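Local coordinates for translation initiation factor eIF2b-like protein,Translation initiation factor eIF2b-like protein (Chaetomium thermophilum, PDB 4ZEM) that is the beta subunit of the decameric initiation factor eIF2B and probably takes part in promoting GDP-GTP exchange on eIF2 during translation initiation, at residues 52-57 with 166-171; 172-177 with 306-311; 187-192 with 215-220; 193-198 with 265-270. All coordinates share one frame; numbering follows the deposited sequence.

Contact 1 (52-57 with 166-171); sequences LLRQVV and GIEEIL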
loop_
_atom_site.group_PDB
_atom_site.type_symbol
_atom_site.label_atom_id
_atom_site.label_comp_id
_atom_site.label_asym_id
_atom_site.label_seq_id
_atom_site.Cartn_x
_atom_site.Cartn_y
_atom_site.Cartn_z
ATOM N N LEU A 52 3.806 -14.077 2.685
ATOM C CA LEU A 52 4.862 -14.891 2.094
ATOM C C LEU A 52 6.200 -14.583 2.772
ATOM O O LEU A 52 6.975 -15.495 3.071
ATOM C CB LEU A 52 4.941 -14.657 0.578
ATOM C CG LEU A 52 5.857 -15.543 -0.283
ATOM C CD1 LEU A 52 7.334 -15.130 -0.232
ATOM C CD2 LEU A 52 5.680 -17.014 0.079
ATOM N N LEU A 53 6.470 -13.298 3.002
ATOM C CA LEU A 53 7.712 -12.884 3.650
ATOM C C LEU A 53 7.780 -13.413 5.081
ATOM O O LEU A 53 8.853 -13.772 5.570
ATOM C CB LEU A 53 7.853 -11.362 3.633
ATOM C CG LEU A 53 8.121 -10.763 2.249
ATOM C CD1 LEU A 53 8.459 -9.281 2.359
ATOM C CD2 LEU A 53 9.231 -11.529 1.528
ATOM N N ARG A 54 6.628 -13.478 5.740
ATOM C CA ARG A 54 6.553 -14.052 7.078
ATOM C C ARG A 54 6.970 -15.522 7.064
ATOM O O ARG A 54 7.653 -15.999 7.976
ATOM C CB ARG A 54 5.144 -13.920 7.644
ATOM C CG ARG A 54 5.041 -14.274 9.116
ATOM C CD ARG A 54 3.621 -14.114 9.621
ATOM N NE ARG A 54 3.482 -14.574 10.995
ATOM C CZ ARG A 54 3.067 -15.788 11.336
ATOM N NH1 ARG A 54 2.743 -16.668 10.397
ATOM N NH2 ARG A 54 2.971 -16.120 12.616
ATOM N N GLN A 55 6.566 -16.230 6.017
ATOM C CA GLN A 55 6.891 -17.640 5.882
ATOM C C GLN A 55 8.366 -17.819 5.525
ATOM O O GLN A 55 8.990 -18.812 5.899
ATOM C CB GLN A 55 6.018 -18.284 4.805
ATOM C CG GLN A 55 4.623 -18.636 5.265
ATOM C CD GLN A 55 4.607 -19.572 6.456
ATOM O OE1 GLN A 55 5.382 -20.525 6.525
ATOM N NE2 GLN A 55 3.713 -19.304 7.403
ATOM N N VAL A 56 8.919 -16.841 4.813
ATOM C CA VAL A 56 10.347 -16.821 4.518
ATOM C C VAL A 56 11.152 -16.682 5.807
ATOM O O VAL A 56 12.128 -17.394 6.018
ATOM C CB VAL A 56 10.701 -15.674 3.545
ATOM C CG1 VAL A 56 12.202 -15.495 3.434
ATOM C CG2 VAL A 56 10.088 -15.934 2.182
ATOM N N VAL A 57 10.720 -15.777 6.679
ATOM C CA VAL A 57 11.370 -15.593 7.973
ATOM C C VAL A 57 11.280 -16.885 8.782
ATOM O O VAL A 57 12.246 -17.302 9.416
ATOM C CB VAL A 57 10.750 -14.425 8.768
ATOM C CG1 VAL A 57 11.334 -14.364 10.172
ATOM C CG2 VAL A 57 10.983 -13.111 8.037
ATOM N N GLY A 166 6.144 -8.821 14.116
ATOM C CA GLY A 166 6.160 -7.507 13.496
ATOM C C GLY A 166 5.529 -7.536 12.118
ATOM O O GLY A 166 4.845 -6.585 11.710
ATOM N N ILE A 167 5.766 -8.629 11.393
ATOM C CA ILE A 167 5.177 -8.810 10.072
ATOM C C ILE A 167 3.657 -8.966 10.161
ATOM O O ILE A 167 2.929 -8.492 9.286
ATOM C CB ILE A 167 5.792 -10.020 9.344
ATOM C CG1 ILE A 167 7.292 -9.792 9.126
ATOM C CG2 ILE A 167 5.121 -10.238 7.996
ATOM C CD1 ILE A 167 7.949 -10.848 8.255
ATOM N N GLU A 168 3.174 -9.605 11.221
ATOM C CA GLU A 168 1.731 -9.722 11.421
ATOM C C GLU A 168 1.115 -8.345 11.610
ATOM O O GLU A 168 0.018 -8.068 11.135
ATOM C CB GLU A 168 1.413 -10.596 12.633
ATOM C CG GLU A 168 0.944 -11.992 12.292
ATOM C CD GLU A 168 0.823 -12.881 13.518
ATOM O OE1 GLU A 168 1.797 -12.972 14.299
ATOM O OE2 GLU A 168 -0.251 -13.492 13.696
ATOM N N GLU A 169 1.847 -7.486 12.310
ATOM C CA GLU A 169 1.450 -6.101 12.538
ATOM C C GLU A 169 1.390 -5.310 11.228
ATOM O O GLU A 169 0.475 -4.508 11.007
ATOM C CB GLU A 169 2.417 -5.466 13.538
ATOM C CG GLU A 169 2.044 -5.809 14.974
ATOM C CD GLU A 169 3.168 -5.562 15.962
ATOM O OE1 GLU A 169 3.819 -4.501 15.870
ATOM O OE2 GLU A 169 3.407 -6.437 16.826
ATOM N N ILE A 170 2.376 -5.534 10.366
ATOM C CA ILE A 170 2.383 -4.918 9.045
ATOM C C ILE A 170 1.156 -5.368 8.267
ATOM O O ILE A 170 0.498 -4.567 7.605
ATOM C CB ILE A 170 3.668 -5.273 8.275
ATOM C CG1 ILE A 170 4.841 -4.492 8.867
ATOM C CG2 ILE A 170 3.532 -4.960 6.787
ATOM C CD1 ILE A 170 6.123 -4.638 8.089
ATOM N N LEU A 171 0.831 -6.646 8.396
ATOM C CA LEU A 171 -0.352 -7.215 7.774
ATOM C C LEU A 171 -1.628 -6.554 8.318
ATOM O O LEU A 171 -2.544 -6.233 7.553
ATOM C CB LEU A 171 -0.353 -8.730 7.988
ATOM C CG LEU A 171 -1.311 -9.660 7.232
ATOM C CD1 LEU A 171 -2.644 -9.858 7.945
ATOM C CD2 LEU A 171 -1.479 -9.236 5.767
#
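Ile167 and Arg54 meet where two antiparallel helices of an alpha-helical bundle run side by side, the helix 43-59 against the long helix 154-182. The segment axes are almost exactly antiparallel (178°) and 9.9 Å apart at their closest, and Ile167 spans much of that separation. It does so with both branches. CG1 leaves anti to the carbonyl carbon (chi1 -62°) and carries CD1 forward to Arg54 CA at 3.7 Å, while the shorter branch, CG2, rests against Arg54 CB at 3.7 Å. The ends of the isoleucine branches thus meet the base of the arginine, the two side chains slanting across one another. Further along, the same CD1 meets Val57 CG2 at 3.8 Å, the two side chains passing alongside each other with opposite headings. Val96 and Leu99 of helix 88-104 also pack on Ile167 and help to bury it.

Toward the partly exposed side the character changes. Arg54 is extended from CG to NE and passes beyond the isoleucine to Glu168, whose CG lies 3.8 Å from Arg54 NE. The guanidinium and carboxylate planes are turned 54° apart, and the charges join in a long salt bridge, with Arg54 NH2 3.8 Å from Glu168 OE1.

Contact 2 (172-177 with 306-311); sequences DEINQA and GVYKFC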
loop_
_atom_site.group_PDB
_atom_site.type_symbol
_atom_site.label_atom_id
_atom_site.label_comp_id
_atom_site.label_asym_id
_atom_site.label_seq_id
_atom_site.Cartn_x
_atom_site.Cartn_y
_atom_site.Cartn_z
ATOM N N ASP A 172 -1.677 -6.322 9.628
ATOM C CA ASP A 172 -2.826 -5.645 10.218
ATOM C C ASP A 172 -2.878 -4.182 9.791
ATOM O O ASP A 172 -3.960 -3.636 9.576
ATOM C CB ASP A 172 -2.809 -5.762 11.744
ATOM C CG ASP A 172 -3.145 -7.166 12.221
ATOM O OD1 ASP A 172 -3.575 -7.992 11.387
ATOM O OD2 ASP A 172 -2.983 -7.446 13.427
ATOM N N GLU A 173 -1.712 -3.559 9.643
ATOM C CA GLU A 173 -1.654 -2.183 9.165
ATOM C C GLU A 173 -2.255 -2.081 7.761
ATOM O O GLU A 173 -3.058 -1.192 7.483
ATOM C CB GLU A 173 -0.205 -1.676 9.178
ATOM C CG GLU A 173 0.018 -0.336 8.483
ATOM C CD GLU A 173 1.489 0.072 8.432
ATOM O OE1 GLU A 173 2.288 -0.466 9.232
ATOM O OE2 GLU A 173 1.849 0.922 7.585
ATOM N N ILE A 174 -1.903 -3.035 6.902
ATOM C CA ILE A 174 -2.418 -3.101 5.534
ATOM C C ILE A 174 -3.925 -3.335 5.485
ATOM O O ILE A 174 -4.642 -2.656 4.755
ATOM C CB ILE A 174 -1.710 -4.215 4.748
ATOM C CG1 ILE A 174 -0.215 -3.893 4.611
ATOM C CG2 ILE A 174 -2.351 -4.414 3.378
ATOM C CD1 ILE A 174 0.599 -5.042 4.010
ATOM N N ASN A 175 -4.400 -4.295 6.270
ATOM C CA ASN A 175 -5.815 -4.627 6.302
ATOM C C ASN A 175 -6.688 -3.512 6.879
ATOM O O ASN A 175 -7.844 -3.361 6.486
ATOM C CB ASN A 175 -6.043 -5.918 7.086
ATOM C CG ASN A 175 -5.570 -7.151 6.332
ATOM O OD1 ASN A 175 -5.587 -7.187 5.101
ATOM N ND2 ASN A 175 -5.139 -8.166 7.071
ATOM N N GLN A 176 -6.154 -2.759 7.833
ATOM C CA GLN A 176 -6.946 -1.724 8.482
ATOM C C GLN A 176 -6.810 -0.344 7.843
ATOM O O GLN A 176 -7.473 0.598 8.274
ATOM C CB GLN A 176 -6.580 -1.638 9.962
ATOM C CG GLN A 176 -6.837 -2.926 10.727
ATOM C CD GLN A 176 -6.361 -2.857 12.162
ATOM O OE1 GLN A 176 -6.018 -1.786 12.663
ATOM N NE2 GLN A 176 -6.329 -4.005 12.830
ATOM N N ALA A 177 -5.995 -0.227 6.798
ATOM C CA ALA A 177 -5.708 1.084 6.203
ATOM C C ALA A 177 -6.949 1.804 5.658
ATOM O O ALA A 177 -7.127 2.997 5.903
ATOM C CB ALA A 177 -4.665 0.945 5.097
ATOM N N GLY A 306 -2.798 4.791 1.753
ATOM C CA GLY A 306 -2.240 4.254 2.979
ATOM C C GLY A 306 -0.731 4.336 2.885
ATOM O O GLY A 306 -0.176 4.332 1.784
ATOM N N VAL A 307 -0.071 4.427 4.035
ATOM C CA VAL A 307 1.380 4.590 4.099
ATOM C C VAL A 307 2.130 3.428 3.435
ATOM O O VAL A 307 3.215 3.618 2.882
ATOM C CB VAL A 307 1.837 4.759 5.573
ATOM C CG1 VAL A 307 3.346 4.794 5.696
ATOM C CG2 VAL A 307 1.224 6.023 6.155
ATOM N N TYR A 308 1.547 2.234 3.464
ATOM C CA TYR A 308 2.176 1.090 2.813
ATOM C C TYR A 308 2.297 1.293 1.295
ATOM O O TYR A 308 3.075 0.610 0.634
ATOM C CB TYR A 308 1.427 -0.217 3.128
ATOM C CG TYR A 308 0.093 -0.405 2.450
ATOM C CD1 TYR A 308 -0.014 -1.175 1.300
ATOM C CD2 TYR A 308 -1.068 0.165 2.969
ATOM C CE1 TYR A 308 -1.232 -1.367 0.676
ATOM C CE2 TYR A 308 -2.298 -0.020 2.348
ATOM C CZ TYR A 308 -2.372 -0.785 1.203
ATOM O OH TYR A 308 -3.583 -0.972 0.576
ATOM N N LYS A 309 1.517 2.213 0.739
ATOM C CA LYS A 309 1.645 2.524 -0.678
ATOM C C LYS A 309 2.669 3.641 -0.955
ATOM O O LYS A 309 2.894 4.017 -2.107
ATOM C CB LYS A 309 0.268 2.866 -1.254
ATOM C CG LYS A 309 -0.701 1.716 -1.032
ATOM C CD LYS A 309 -1.583 1.385 -2.216
ATOM C CE LYS A 309 -2.902 2.113 -2.176
ATOM N NZ LYS A 309 -3.803 1.599 -3.246
ATOM N N PHE A 310 3.303 4.152 0.097
ATOM C CA PHE A 310 4.375 5.142 -0.056
ATOM C C PHE A 310 5.664 4.513 -0.591
ATOM O O PHE A 310 6.336 3.772 0.131
ATOM C CB PHE A 310 4.682 5.825 1.278
ATOM C CG PHE A 310 3.743 6.945 1.630
ATOM C CD1 PHE A 310 2.379 6.833 1.406
ATOM C CD2 PHE A 310 4.229 8.117 2.188
ATOM C CE1 PHE A 310 1.515 7.870 1.736
ATOM C CE2 PHE A 310 3.372 9.154 2.517
ATOM C CZ PHE A 310 2.012 9.030 2.287
ATOM N N CYS A 311 6.027 4.820 -1.835
ATOM C CA CYS A 311 7.272 4.300 -2.397
ATOM C C CYS A 311 8.414 5.252 -2.056
ATOM O O CYS A 311 8.321 6.447 -2.324
ATOM C CB CYS A 311 7.166 4.142 -3.916
ATOM S SG CYS A 311 5.960 2.928 -4.482
HETATM O O HOH W 1 -0.206 1.732 5.737
#
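The backbone of 306-311 makes a short 3-10 turn at 307-309 beside helix 154-182, with Gly306 CA 5.7 Å from Ala177 CA. This is the loop that follows strand 301-304 of the mostly parallel, Rossmann-like sheet, and through it the sheet domain meets the helical part of the chain. Two backbone bonds, Lys309 N to Gly306 O and Phe310 N to Val307 O, hold the turn in shape.

Tyr308 is the side chain that reaches the helix. Its CG stands between the backbone N and the carbonyl carbon (chi1 73°), and its ring crosses Ile174 at about a right angle. Ile174 lies over one face: the CG2 methyl makes a CH-pi contact 4.3 Å from the ring centroid and 14° off the ring normal, while CG1 packs against Tyr308 CG. The aliphatic part of Lys309 takes the opposite face, leaving the ring sandwiched. Ala177 comes in differently, at the ring edge, its CB 3.8 Å from Tyr308 CE2. Ile92 of helix 88-104 and Ala46 of helix 43-59 also touch both Tyr308 and Ile174, so the ring sits among three helices.

The polar link lies beside this apolar group. Glu173, extended through CG (chi1 170°), turns its carboxylate toward the start of the 3-10 turn; its OE1 forms a salt bridge with Arg95, which would help fix the group's position. The other oxygen works through a water: water 1 donates to Glu173 OE2 at 2.9 Å and accepts from Tyr308 N at 2.9 Å.

Contact 3 (187-192 with 215-220); sequences IQIHPG and RRFTVI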
loop_
_atom_site.group_PDB
_atom_site.type_symbol
_atom_site.label_atom_id
_atom_site.label_comp_id
_atom_site.label_asym_id
_atom_site.label_seq_id
_atom_site.Cartn_x
_atom_site.Cartn_y
_atom_site.Cartn_z
ATOM N N ILE A 187 -14.164 14.852 8.521
ATOM C CA ILE A 187 -13.284 16.012 8.455
ATOM C C ILE A 187 -13.128 16.535 7.022
ATOM O O ILE A 187 -13.090 17.743 6.795
ATOM C CB ILE A 187 -11.898 15.687 9.053
ATOM C CG1 ILE A 187 -12.031 15.451 10.557
ATOM C CG2 ILE A 187 -10.909 16.814 8.800
ATOM C CD1 ILE A 187 -10.748 15.040 11.225
ATOM N N GLN A 188 -13.010 15.621 6.062
ATOM C CA GLN A 188 -12.833 15.998 4.661
ATOM C C GLN A 188 -14.108 16.419 3.937
ATOM O O GLN A 188 -14.069 17.347 3.127
ATOM C CB GLN A 188 -12.169 14.855 3.892
ATOM C CG GLN A 188 -10.662 14.844 4.042
ATOM C CD GLN A 188 -10.043 16.139 3.560
ATOM O OE1 GLN A 188 -10.291 16.569 2.435
ATOM N NE2 GLN A 188 -9.246 16.776 4.414
ATOM N N ILE A 189 -15.221 15.742 4.212
ATOM C CA ILE A 189 -16.496 16.065 3.566
ATOM C C ILE A 189 -17.484 16.787 4.475
ATOM O O ILE A 189 -17.749 16.355 5.598
ATOM C CB ILE A 189 -17.187 14.813 3.008
ATOM C CG1 ILE A 189 -16.390 14.276 1.829
ATOM C CG2 ILE A 189 -18.582 15.135 2.500
ATOM C CD1 ILE A 189 -15.756 13.004 2.120
ATOM N N HIS A 190 -18.046 17.874 3.958
ATOM C CA HIS A 190 -18.987 18.695 4.708
ATOM C C HIS A 190 -20.394 18.570 4.133
ATOM O O HIS A 190 -20.562 18.147 2.988
ATOM C CB HIS A 190 -18.504 20.150 4.711
ATOM C CG HIS A 190 -17.061 20.289 5.079
ATOM N ND1 HIS A 190 -16.097 20.692 4.179
ATOM C CD2 HIS A 190 -16.409 20.036 6.239
ATOM C CE1 HIS A 190 -14.918 20.700 4.775
ATOM N NE2 HIS A 190 -15.080 20.306 6.026
ATOM N N PRO A 191 -21.417 18.916 4.934
ATOM C CA PRO A 191 -22.800 18.835 4.448
ATOM C C PRO A 191 -23.013 19.614 3.153
ATOM O O PRO A 191 -22.544 20.747 3.032
ATOM C CB PRO A 191 -23.603 19.452 5.599
ATOM C CG PRO A 191 -22.785 19.108 6.813
ATOM C CD PRO A 191 -21.362 19.295 6.359
ATOM N N GLY A 192 -23.702 18.992 2.197
ATOM C CA GLY A 192 -23.999 19.619 0.922
ATOM C C GLY A 192 -22.853 19.608 -0.080
ATOM O O GLY A 192 -22.972 20.166 -1.172
ATOM N N ARG A 215 -22.679 12.233 6.976
ATOM C CA ARG A 215 -22.842 13.457 6.202
ATOM C C ARG A 215 -23.882 13.288 5.109
ATOM O O ARG A 215 -24.062 12.194 4.569
ATOM C CB ARG A 215 -21.509 13.882 5.566
ATOM C CG ARG A 215 -20.442 14.304 6.547
ATOM C CD ARG A 215 -20.589 15.764 6.859
ATOM N NE ARG A 215 -19.487 16.265 7.665
ATOM C CZ ARG A 215 -19.499 16.300 8.990
ATOM N NH1 ARG A 215 -20.561 15.869 9.652
ATOM N NH2 ARG A 215 -18.454 16.779 9.650
ATOM N N ARG A 216 -24.541 14.387 4.761
ATOM C CA ARG A 216 -25.466 14.389 3.641
ATOM C C ARG A 216 -24.799 15.158 2.502
ATOM O O ARG A 216 -24.527 16.350 2.638
ATOM C CB ARG A 216 -26.797 15.028 4.040
ATOM C CG ARG A 216 -27.896 14.941 2.994
ATOM C CD ARG A 216 -28.680 16.246 2.895
ATOM N NE ARG A 216 -27.823 17.372 2.519
ATOM C CZ ARG A 216 -27.760 18.529 3.167
ATOM N NH1 ARG A 216 -28.495 18.731 4.253
ATOM N NH2 ARG A 216 -26.952 19.484 2.730
ATOM N N PHE A 217 -24.536 14.488 1.383
ATOM C CA PHE A 217 -23.814 15.125 0.282
ATOM C C PHE A 217 -24.053 14.412 -1.046
ATOM O O PHE A 217 -24.861 13.484 -1.134
ATOM C CB PHE A 217 -22.304 15.191 0.582
ATOM C CG PHE A 217 -21.632 13.845 0.691
ATOM C CD1 PHE A 217 -21.833 13.035 1.806
ATOM C CD2 PHE A 217 -20.739 13.417 -0.287
ATOM C CE1 PHE A 217 -21.202 11.798 1.914
ATOM C CE2 PHE A 217 -20.097 12.184 -0.175
ATOM C CZ PHE A 217 -20.338 11.372 0.927
ATOM N N THR A 218 -23.389 14.899 -2.089
ATOM C CA THR A 218 -23.544 14.361 -3.433
ATOM C C THR A 218 -22.224 13.841 -3.991
ATOM O O THR A 218 -21.194 14.510 -3.902
ATOM C CB THR A 218 -24.128 15.437 -4.384
ATOM O OG1 THR A 218 -25.400 15.874 -3.883
ATOM C CG2 THR A 218 -24.309 14.896 -5.787
ATOM N N VAL A 219 -22.263 12.660 -4.596
ATOM C CA VAL A 219 -21.073 12.092 -5.211
ATOM C C VAL A 219 -21.218 12.046 -6.728
ATOM O O VAL A 219 -22.198 11.520 -7.259
ATOM C CB VAL A 219 -20.793 10.676 -4.668
ATOM C CG1 VAL A 219 -19.641 10.018 -5.412
ATOM C CG2 VAL A 219 -20.491 10.744 -3.195
ATOM N N ILE A 220 -20.226 12.596 -7.420
ATOM C CA ILE A 220 -20.206 12.578 -8.873
ATOM C C ILE A 220 -19.164 11.565 -9.341
ATOM O O ILE A 220 -17.989 11.646 -8.973
ATOM C CB ILE A 220 -19.889 13.965 -9.466
ATOM C CG1 ILE A 220 -20.910 15.011 -8.999
ATOM C CG2 ILE A 220 -19.847 13.900 -10.985
ATOM C CD1 ILE A 220 -20.510 15.743 -7.732
#
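Ile189 and Phe217 form the tight, buried part of this contact. The isoleucine sets its CG2 methyl over one face of the phenylalanine ring, 3.9 Å from the centroid and 15° off the normal, a CH-pi contact in which the two side chains cross at about a right angle. With chi1 at 64° the phenylalanine ring swings back over its own backbone and under the Ile189 methyl. Phe207 and Ala211 of helix 202-214 pack nearby, on Ile189 and Phe217 respectively, continuing the apolar layer.

Outward from this core, backbone carbonyls become the points of grip. Arg215 bends at chi2 (-87°) and delivers NE to Ile189 O at 2.7 Å; the acceptor lies close to the guanidinium plane, and the donor lies in the plane of the carbonyl. Pro191 CD rests on the arginine's aliphatic stem, 3.6 Å from Arg215 CD. A straighter bond follows, Gly192 N to Arg216 O at 2.8 Å, just ahead of the two strands.

The outer side is looser. The bond from CA to CB of His190 points away from 215-220, and Pro191 is largely exposed. Arg216 curls round to bring NH2 to 3.3 Å from Gly192 N; both are donors, so this is proximity without a hydrogen bond. Segment 187-192 leads into strand 194-198, and 215-220 comes off helix 202-214 into the neighbouring parallel strand 218-222. The contact thus joins the start of a beta-alpha-beta crossover to the point where its helix returns to the sheet, as in a Rossmann-like fold.

Contact 4 (193-198 with 265-270); sequences DYVLAY and VNKVIF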
loop_
_atom_site.group_PDB
_atom_site.type_symbol
_atom_site.label_atom_id
_atom_site.label_comp_id
_atom_site.label_asym_id
_atom_site.label_seq_id
_atom_site.Cartn_x
_atom_site.Cartn_y
_atom_site.Cartn_z
ATOM N N ASP A 193 -21.748 18.961 0.274
ATOM C CA ASP A 193 -20.590 18.914 -0.615
ATOM C C ASP A 193 -20.920 18.206 -1.923
ATOM O O ASP A 193 -21.668 17.222 -1.952
ATOM C CB ASP A 193 -19.413 18.194 0.052
ATOM C CG ASP A 193 -18.410 19.146 0.668
ATOM O OD1 ASP A 193 -18.650 20.373 0.654
ATOM O OD2 ASP A 193 -17.379 18.652 1.177
ATOM N N TYR A 194 -20.337 18.711 -3.000
ATOM C CA TYR A 194 -20.373 18.032 -4.286
ATOM C C TYR A 194 -18.992 17.439 -4.501
ATOM O O TYR A 194 -18.025 18.166 -4.754
ATOM C CB TYR A 194 -20.748 19.010 -5.391
ATOM C CG TYR A 194 -22.209 18.970 -5.745
ATOM C CD1 TYR A 194 -22.629 18.720 -7.049
ATOM C CD2 TYR A 194 -23.175 19.237 -4.782
ATOM C CE1 TYR A 194 -23.978 18.713 -7.373
ATOM C CE2 TYR A 194 -24.527 19.207 -5.089
ATOM C CZ TYR A 194 -24.922 18.951 -6.382
ATOM O OH TYR A 194 -26.264 18.941 -6.674
ATOM N N VAL A 195 -18.906 16.118 -4.395
ATOM C CA VAL A 195 -17.619 15.433 -4.412
ATOM C C VAL A 195 -17.438 14.652 -5.697
ATOM O O VAL A 195 -18.195 13.725 -5.994
ATOM C CB VAL A 195 -17.488 14.466 -3.208
ATOM C CG1 VAL A 195 -16.185 13.689 -3.273
ATOM C CG2 VAL A 195 -17.601 15.230 -1.899
ATOM N N LEU A 196 -16.394 14.997 -6.438
ATOM C CA LEU A 196 -16.117 14.335 -7.697
ATOM C C LEU A 196 -15.147 13.185 -7.425
ATOM O O LEU A 196 -14.019 13.398 -6.985
ATOM C CB LEU A 196 -15.566 15.345 -8.716
ATOM C CG LEU A 196 -15.175 14.971 -10.157
ATOM C CD1 LEU A 196 -13.835 14.266 -10.257
ATOM C CD2 LEU A 196 -16.271 14.180 -10.859
ATOM N N ALA A 197 -15.609 11.963 -7.663
ATOM C CA ALA A 197 -14.772 10.784 -7.467
ATOM C C ALA A 197 -14.396 10.207 -8.813
ATOM O O ALA A 197 -15.250 9.687 -9.536
ATOM C CB ALA A 197 -15.494 9.740 -6.628
ATOM N N TYR A 198 -13.110 10.261 -9.141
ATOM C CA TYR A 198 -12.681 9.821 -10.457
ATOM C C TYR A 198 -12.260 8.364 -10.362
ATOM O O TYR A 198 -11.337 8.034 -9.618
ATOM C CB TYR A 198 -11.539 10.691 -10.987
ATOM C CG TYR A 198 -11.025 10.240 -12.330
ATOM C CD1 TYR A 198 -11.558 10.776 -13.499
ATOM C CD2 TYR A 198 -10.033 9.272 -12.442
ATOM C CE1 TYR A 198 -11.120 10.368 -14.742
ATOM C CE2 TYR A 198 -9.583 8.857 -13.689
ATOM C CZ TYR A 198 -10.135 9.411 -14.834
ATOM O OH TYR A 198 -9.705 9.020 -16.081
ATOM N N VAL A 265 -18.274 21.232 -8.779
ATOM C CA VAL A 265 -17.911 20.372 -7.639
ATOM C C VAL A 265 -17.127 21.116 -6.553
ATOM O O VAL A 265 -16.516 22.148 -6.810
ATOM C CB VAL A 265 -17.090 19.133 -8.081
ATOM C CG1 VAL A 265 -17.646 18.558 -9.379
ATOM C CG2 VAL A 265 -15.615 19.468 -8.224
ATOM N N ASN A 266 -17.227 20.634 -5.318
ATOM C CA ASN A 266 -16.473 21.200 -4.197
ATOM C C ASN A 266 -15.048 20.658 -4.081
ATOM O O ASN A 266 -14.126 21.389 -3.730
ATOM C CB ASN A 266 -17.231 20.955 -2.900
ATOM C CG ASN A 266 -18.508 21.756 -2.829
ATOM O OD1 ASN A 266 -19.604 21.203 -2.903
ATOM N ND2 ASN A 266 -18.375 23.070 -2.680
ATOM N N LYS A 267 -14.883 19.364 -4.337
ATOM C CA LYS A 267 -13.582 18.723 -4.219
ATOM C C LYS A 267 -13.498 17.485 -5.097
ATOM O O LYS A 267 -14.515 16.897 -5.466
ATOM C CB LYS A 267 -13.285 18.344 -2.766
ATOM C CG LYS A 267 -14.358 17.496 -2.108
ATOM C CD LYS A 267 -14.330 17.672 -0.600
ATOM C CE LYS A 267 -14.501 19.130 -0.216
ATOM N NZ LYS A 267 -14.533 19.308 1.257
ATOM N N VAL A 268 -12.267 17.108 -5.427
ATOM C CA VAL A 268 -11.978 15.932 -6.236
ATOM C C VAL A 268 -11.163 14.942 -5.422
ATOM O O VAL A 268 -10.170 15.314 -4.794
ATOM C CB VAL A 268 -11.198 16.290 -7.517
ATOM C CG1 VAL A 268 -10.910 15.033 -8.316
ATOM C CG2 VAL A 268 -11.974 17.304 -8.363
ATOM N N ILE A 269 -11.576 13.680 -5.453
ATOM C CA ILE A 269 -10.927 12.626 -4.683
ATOM C C ILE A 269 -10.417 11.513 -5.599
ATOM O O ILE A 269 -11.140 11.049 -6.475
ATOM C CB ILE A 269 -11.886 12.051 -3.619
ATOM C CG1 ILE A 269 -12.247 13.138 -2.607
ATOM C CG2 ILE A 269 -11.254 10.879 -2.892
ATOM C CD1 ILE A 269 -13.159 12.669 -1.497
ATOM N N PHE A 270 -9.171 11.089 -5.380
ATOM C CA PHE A 270 -8.577 9.983 -6.133
ATOM C C PHE A 270 -8.012 8.913 -5.220
ATOM O O PHE A 270 -7.528 9.196 -4.122
ATOM C CB PHE A 270 -7.388 10.444 -6.997
ATOM C CG PHE A 270 -7.712 11.459 -8.039
ATOM C CD1 PHE A 270 -7.391 12.790 -7.841
ATOM C CD2 PHE A 270 -8.264 11.081 -9.247
ATOM C CE1 PHE A 270 -7.659 13.732 -8.809
ATOM C CE2 PHE A 270 -8.528 12.021 -10.223
ATOM C CZ PHE A 270 -8.229 13.346 -10.004
HETATM O O HOH W 2 -12.070 8.220 -6.869
#
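Leu196 and Val268 form an apolar pair between two neighbouring parallel strands in the middle of a Rossmann-like sheet. Running alongside each other with a common direction, they touch through Leu196 CD1 and Val268 CG1 at 3.6 Å; Val265 CG1 adds a contact with Leu196 CB on the same face. Val195 and Ile269 occupy the other face, where Val195 CG1 touches Ile269 CD1, the two side chains crossing at a slant. At the C-terminal end, Tyr198 CB packs on Phe270 CE2, their rings oblique, with planes 58° apart.

Between these two faces runs the backbone pairing. Leu196 grips the neighbouring strand twice, its N bonding to Lys267 O at 2.8 Å and its O receiving Ile269 N at 2.9 Å. Near the end, water 2 donates to both Tyr198 O and Ile269 O.

The polar edge is at the strand starts. Asn266, with CG anti to its carbonyl carbon (chi1 -69°), presents OD1 to Tyr194 N at 2.6 Å, the N-H directed at a lone pair in the amide plane; Asn266 N returns a bond to Tyr194 O. Lys267 NZ is shared between Gln188 O and Asp193. On the syn side of the Asp193 carboxylate, 27° out of its plane, Lys267 NZ meets OD2 at 2.9 Å.

Taken together, the four contacts trace the two-part build of the chain. Contacts 1 and 2 follow each other along helix 154-182, their centres about 14 Å apart: the first lies within the helical bundle, the second where that helix meets the sheet domain. Contacts 3 and 4 lie farther out, within the sheet domain, with centres about 9 Å apart, and they do touch: Ile220 N is 2.7 Å from Val195 O, a probable hydrogen bond that joins 194-198 to 218-222, while contact 4 joins it to 267-271. Contact 1 is about 36 Å from contact 4, centre to centre, across the middle of the chain. Contact 2 lies between, about 23 Å from contact 4 by centres, and its chain loop encloses both sheet contacts.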